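Local coordinates for protein computational Design of Enzyme (Synthetic construct, PDB 3TP4) that is a computationally designed enzyme of unconfirmed function, apparently built to carry an activated serine in a catalytic triad on a probable glycosyl hydrolase family 26 TIM-barrel scaffold, at residues 266-271 / 310-315. Numbering follows the deposited sequence.
Sequences MIAEIA and DPVASR
Val312 sets CG1 anti to its backbone N (chi1 176°), and this methyl group faces Ala268 and Glu269. Glu269 swings CG to the side opposite its carbonyl carbon (chi1 -77°) and runs extended beyond it. The two side chains cross at about a right angle, with Val312 CG1 3.9 Å from Glu269 CG. Val312 CG1 also lies 4.1 Å from Ala268 CB, an apolar contact.

Ala268 is buried, with its CB directed toward the turn. Ala268 CB lies 3.3 Å from the backbone oxygen Val312 O. Ala268 CB is also 3.6 Å from Arg315 O. Ala268 CB touches Arg315 CB as well, at 3.9 Å. With a mere methyl group as the Ala268 side chain, the backbones come close: Ala268 CA and Arg315 CA are 5.7 Å apart.

Residues 312-315 form a type I beta turn, in which Arg315 N donates to Val312 O. The turn belongs to the link between helix 299-308 and strand 318-321, a helix-to-strand connection of the TIM-barrel fold. Here it packs on helix 254-274, the helix that precedes strand 277-278.

Asp310 shapes the start of the turn through an Asx turn and an Asx motif. Its OD1 takes the N-H groups of Val312 and Ala313 from opposite faces of the carboxylate plane. The Ala313 N bond to Asp310 OD1 is nearly straight (174°). Arg265, one helical turn before Glu269, forms a salt bridge to the same oxygen and thus ties the turn to the helix.

Arg315 NH2 forms a salt bridge with Asp272 OD1, just past segment 266-271. Arg28 donates through NE to the carbonyl of Arg315 and makes a weak bond to that of Ala268.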
loop_
_atom_site.group_PDB
_atom_site.type_symbol
_atom_site.label_atom_id
_atom_site.label_comp_id
_atom_site.label_asym_id
_atom_site.label_seq_id
_atom_site.Cartn_x
_atom_site.Cartn_y
_atom_site.Cartn_z
HETATM N N MSE A 266 8.240 6.151 -15.318
HETATM C CA MSE A 266 9.225 5.756 -14.327
HETATM C C MSE A 266 8.777 4.563 -13.497
HETATM O O MSE A 266 9.526 3.595 -13.339
HETATM C CB MSE A 266 9.526 6.927 -13.398
HETATM C CG MSE A 266 10.453 6.563 -12.272
HETATM SE SE MSE A 266 10.547 8.044 -11.012
HETATM C CE MSE A 266 8.711 8.023 -10.292
ATOM N N ILE A 267 7.571 4.620 -12.939
ATOM C CA ILE A 267 7.146 3.504 -12.104
ATOM C C ILE A 267 7.003 2.195 -12.892
ATOM O O ILE A 267 7.294 1.129 -12.365
ATOM C CB ILE A 267 5.882 3.806 -11.258
ATOM C CG1 ILE A 267 4.624 3.892 -12.122
ATOM C CG2 ILE A 267 6.079 5.085 -10.421
ATOM C CD1 ILE A 267 3.350 3.962 -11.268
ATOM N N ALA A 268 6.536 2.285 -14.138
ATOM C CA ALA A 268 6.418 1.114 -15.000
ATOM C C ALA A 268 7.802 0.522 -15.265
ATOM O O ALA A 268 7.970 -0.695 -15.298
ATOM C CB ALA A 268 5.749 1.488 -16.321
ATOM N N GLU A 269 8.785 1.399 -15.466
ATOM C CA GLU A 269 10.148 0.965 -15.752
ATOM C C GLU A 269 10.741 0.267 -14.540
ATOM O O GLU A 269 11.370 -0.786 -14.665
ATOM C CB GLU A 269 11.019 2.157 -16.138
ATOM C CG GLU A 269 10.809 2.647 -17.563
ATOM C CD GLU A 269 11.541 3.952 -17.847
ATOM O OE1 GLU A 269 12.260 4.453 -16.954
ATOM O OE2 GLU A 269 11.388 4.480 -18.965
ATOM N N ILE A 270 10.535 0.851 -13.362
ATOM C CA ILE A 270 11.050 0.242 -12.132
ATOM C C ILE A 270 10.377 -1.106 -11.880
ATOM O O ILE A 270 11.037 -2.103 -11.561
ATOM C CB ILE A 270 10.863 1.183 -10.922
ATOM C CG1 ILE A 270 11.701 2.451 -11.117
ATOM C CG2 ILE A 270 11.253 0.472 -9.628
ATOM C CD1 ILE A 270 11.398 3.556 -10.125
ATOM N N ALA A 271 9.054 -1.133 -12.029
ATOM C CA ALA A 271 8.308 -2.377 -11.916
ATOM C C ALA A 271 8.878 -3.426 -12.885
ATOM O O ALA A 271 9.222 -4.540 -12.479
ATOM C CB ALA A 271 6.801 -2.132 -12.184
ATOM N N ASP A 310 1.471 6.968 -24.519
ATOM C CA ASP A 310 2.830 6.571 -24.163
ATOM C C ASP A 310 2.916 5.076 -23.879
ATOM O O ASP A 310 2.297 4.585 -22.932
ATOM C CB ASP A 310 3.295 7.349 -22.928
ATOM C CG ASP A 310 4.788 7.243 -22.700
ATOM O OD1 ASP A 310 5.264 6.159 -22.305
ATOM O OD2 ASP A 310 5.487 8.255 -22.921
ATOM N N PRO A 311 3.707 4.343 -24.679
ATOM C CA PRO A 311 3.700 2.882 -24.540
ATOM C C PRO A 311 4.282 2.396 -23.215
ATOM O O PRO A 311 4.079 1.242 -22.839
ATOM C CB PRO A 311 4.559 2.404 -25.722
ATOM C CG PRO A 311 5.369 3.600 -26.130
ATOM C CD PRO A 311 4.525 4.800 -25.818
ATOM N N VAL A 312 4.997 3.257 -22.508
ATOM C CA VAL A 312 5.574 2.845 -21.236
ATOM C C VAL A 312 4.708 3.308 -20.068
ATOM O O VAL A 312 4.427 2.536 -19.159
ATOM C CB VAL A 312 7.014 3.384 -21.062
ATOM C CG1 VAL A 312 7.551 3.021 -19.669
ATOM C CG2 VAL A 312 7.919 2.835 -22.170
ATOM N N ALA A 313 4.293 4.576 -20.095
ATOM C CA ALA A 313 3.375 5.099 -19.078
ATOM C C ALA A 313 2.050 4.321 -19.041
ATOM O O ALA A 313 1.395 4.236 -18.006
ATOM C CB ALA A 313 3.114 6.579 -19.314
ATOM N N SER A 314 1.640 3.769 -20.173
ATOM C CA SER A 314 0.401 2.978 -20.201
ATOM C C SER A 314 0.571 1.617 -19.507
ATOM O O SER A 314 -0.414 0.922 -19.248
ATOM C CB SER A 314 -0.074 2.789 -21.647
ATOM O OG SER A 314 0.865 2.008 -22.357
ATOM N N ARG A 315 1.817 1.243 -19.199
ATOM C CA ARG A 315 2.083 -0.025 -18.491
ATOM C C ARG A 315 1.789 0.060 -16.986
ATOM O O ARG A 315 2.637 -0.220 -16.131
ATOM C CB ARG A 315 3.486 -0.567 -18.793
ATOM C CG ARG A 315 3.617 -1.054 -20.251
ATOM C CD ARG A 315 5.028 -1.597 -20.573
ATOM N NE ARG A 315 5.403 -2.635 -19.623
ATOM C CZ ARG A 315 4.801 -3.815 -19.520
ATOM N NH1 ARG A 315 3.795 -4.134 -20.333
ATOM N NH2 ARG A 315 5.208 -4.681 -18.605
#